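2-c-methyl-d-erythritol 2,4-cyclodiphosphate synthase (Plasmodium falciparum, PDB 4C81) probably catalyses the cyclisation of 4-diphosphocytidyl-2-C-methyl-D-erythritol 2-phosphate to methylerythritol cyclodiphosphate with release of CMP, a step of non-mevalonate isoprenoid synthesis. Local coordinates at residues N6-G11 / N176-P181. The protein carries 1 engineered substitution. Numbering follows the deposited sequence. Where two conformers were deposited one is given.
Sequences NGIRIG and NILLIP
The puckered ring of P181 meets the backbone of N6-I8 with its CB-CG-CD edge: CB lies 3.3 Å from N6 O, while CD sits 4.0 Å from G7 C; the ring also touches Y114. The flat guanidinium of R9 is held at its nitrogens. NH1 donates a hydrogen bond to A76 O, NH2 is shared by Y5 O and S150 O of the second subunit, and NE makes a weak hydrogen bond to the Y114 hydroxyl. The base of the R9 side chain stays near the partner strand, its CB 4.3 Å from CB of L179 on the same face of the sheet, and the end leads away. Between these two residues the peptides run edge to edge: R9 N reaches L179 O at 3.0 Å and L179 N returns to R9 O, both donors in the carbonyl plane. The second hydrogen-bonded pair, G11 with I177, is more twisted, the G11 donor tilted 26° from the carbonyl plane of I177.

Strand pairing of this kind, antiparallel and joining the first strand to the last, builds the middle of the mixed sheet in this α/β fold, and each face has its own neighbour. I177 and L179 pack on helix 64-77, and CG2 of I177 comes to 3.9 Å from G11 CA, where the glycine offers only backbone. On the other face I10 and L178, with I8 just before the strand, turn to the trimer interior, packing against I8, I10 and L178 of the other two subunits. There CD2 of L178 lies 4.3 Å from CB of I10. At the end of the pairing I180 first points off its partner, but chi2 of -57° bends CD1 back beside the I8 chain. At the opposite end of the contact, N176 ND2 donates a hydrogen bond to Q12 OE1 of the third subunit.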
loop_
_atom_site.group_PDB
_atom_site.type_symbol
_atom_site.label_atom_id
_atom_site.label_comp_id
_atom_site.label_asym_id
_atom_site.label_seq_id
_atom_site.Cartn_x
_atom_site.Cartn_y
_atom_site.Cartn_z
ATOM N N ASN A 6 16.294 13.578 9.244
ATOM C CA ASN A 6 17.269 13.164 8.237
ATOM C C ASN A 6 17.563 11.663 8.296
ATOM O O ASN A 6 18.628 11.215 7.864
ATOM C CB ASN A 6 18.570 13.967 8.403
ATOM C CG ASN A 6 18.463 15.392 7.867
ATOM O OD1 ASN A 6 17.376 15.886 7.566
ATOM N ND2 ASN A 6 19.606 16.058 7.746
ATOM N N GLY A 7 16.615 10.887 8.819
ATOM C CA GLY A 7 16.761 9.435 8.903
ATOM C C GLY A 7 16.121 8.732 7.721
ATOM O O GLY A 7 15.697 9.378 6.760
ATOM N N ILE A 8 16.047 7.405 7.800
ATOM C CA ILE A 8 15.442 6.607 6.738
ATOM C C ILE A 8 13.987 7.039 6.523
ATOM O O ILE A 8 13.261 7.304 7.483
ATOM C CB ILE A 8 15.539 5.086 7.043
ATOM C CG1 ILE A 8 15.093 4.260 5.833
ATOM C CG2 ILE A 8 14.724 4.721 8.280
ATOM C CD1 ILE A 8 15.368 2.779 5.980
ATOM N N ARG A 9 13.584 7.120 5.256
ATOM C CA ARG A 9 12.245 7.586 4.882
ATOM C C ARG A 9 11.528 6.575 3.997
ATOM O O ARG A 9 12.124 6.002 3.083
ATOM C CB ARG A 9 12.329 8.929 4.156
ATOM C CG ARG A 9 12.540 10.116 5.090
ATOM C CD ARG A 9 12.905 11.380 4.335
ATOM N NE ARG A 9 12.998 12.535 5.230
ATOM C CZ ARG A 9 11.972 13.288 5.630
ATOM N NH1 ARG A 9 10.727 13.040 5.224
ATOM N NH2 ARG A 9 12.192 14.312 6.449
ATOM N N ILE A 10 10.246 6.372 4.295
ATOM C CA ILE A 10 9.352 5.527 3.505
ATOM C C ILE A 10 8.444 6.404 2.648
ATOM O O ILE A 10 7.974 7.459 3.086
ATOM C CB ILE A 10 8.479 4.609 4.416
ATOM C CG1 ILE A 10 7.656 3.615 3.586
ATOM C CG2 ILE A 10 7.554 5.434 5.297
ATOM C CD1 ILE A 10 6.987 2.548 4.422
ATOM N N GLY A 11 8.199 5.951 1.421
ATOM C CA GLY A 11 7.252 6.599 0.535
ATOM C C GLY A 11 6.375 5.593 -0.180
ATOM O O GLY A 11 6.817 4.495 -0.510
ATOM N N ASN A 176 6.376 1.627 -3.825
ATOM C CA ASN A 176 6.863 1.698 -2.456
ATOM C C ASN A 176 8.369 1.849 -2.469
ATOM O O ASN A 176 9.064 1.091 -3.144
ATOM C CB ASN A 176 6.490 0.432 -1.694
ATOM C CG ASN A 176 5.010 0.154 -1.732
ATOM O OD1 ASN A 176 4.273 0.564 -0.837
ATOM N ND2 ASN A 176 4.558 -0.518 -2.787
ATOM N N ILE A 177 8.870 2.819 -1.714
ATOM C CA ILE A 177 10.287 3.168 -1.770
ATOM C C ILE A 177 10.859 3.465 -0.388
ATOM O O ILE A 177 10.138 3.893 0.516
ATOM C CB ILE A 177 10.487 4.380 -2.707
ATOM C CG1 ILE A 177 11.941 4.481 -3.168
ATOM C CG2 ILE A 177 9.995 5.676 -2.058
ATOM C CD1 ILE A 177 12.124 5.429 -4.318
ATOM N N LEU A 178 12.156 3.203 -0.231
ATOM C CA LEU A 178 12.909 3.655 0.931
ATOM C C LEU A 178 13.983 4.611 0.442
ATOM O O LEU A 178 14.656 4.336 -0.555
ATOM C CB LEU A 178 13.580 2.487 1.645
ATOM C CG LEU A 178 12.672 1.549 2.430
ATOM C CD1 LEU A 178 13.493 0.373 2.939
ATOM C CD2 LEU A 178 11.965 2.256 3.585
ATOM N N LEU A 179 14.120 5.736 1.132
ATOM C CA LEU A 179 15.240 6.638 0.924
ATOM C C LEU A 179 16.185 6.549 2.116
ATOM O O LEU A 179 15.759 6.643 3.268
ATOM C CB LEU A 179 14.754 8.072 0.752
ATOM C CG LEU A 179 13.723 8.304 -0.356
ATOM C CD1 LEU A 179 13.326 9.760 -0.398
ATOM C CD2 LEU A 179 14.230 7.847 -1.725
ATOM N N ILE A 180 17.472 6.373 1.822
ATOM C CA ILE A 180 18.505 6.188 2.839
ATOM C C ILE A 180 19.406 7.420 2.888
ATOM O O ILE A 180 19.906 7.854 1.851
ATOM C CB ILE A 180 19.389 4.960 2.510
ATOM C CG1 ILE A 180 18.530 3.735 2.165
ATOM C CG2 ILE A 180 20.320 4.644 3.672
ATOM C CD1 ILE A 180 17.548 3.333 3.256
ATOM N N PRO A 181 19.622 7.989 4.090
ATOM C CA PRO A 181 20.503 9.159 4.151
ATOM C C PRO A 181 21.926 8.837 3.703
ATOM O O PRO A 181 22.422 7.737 3.957
ATOM C CB PRO A 181 20.478 9.549 5.636
ATOM C CG PRO A 181 20.047 8.340 6.356
ATOM C CD PRO A 181 19.146 7.587 5.425
#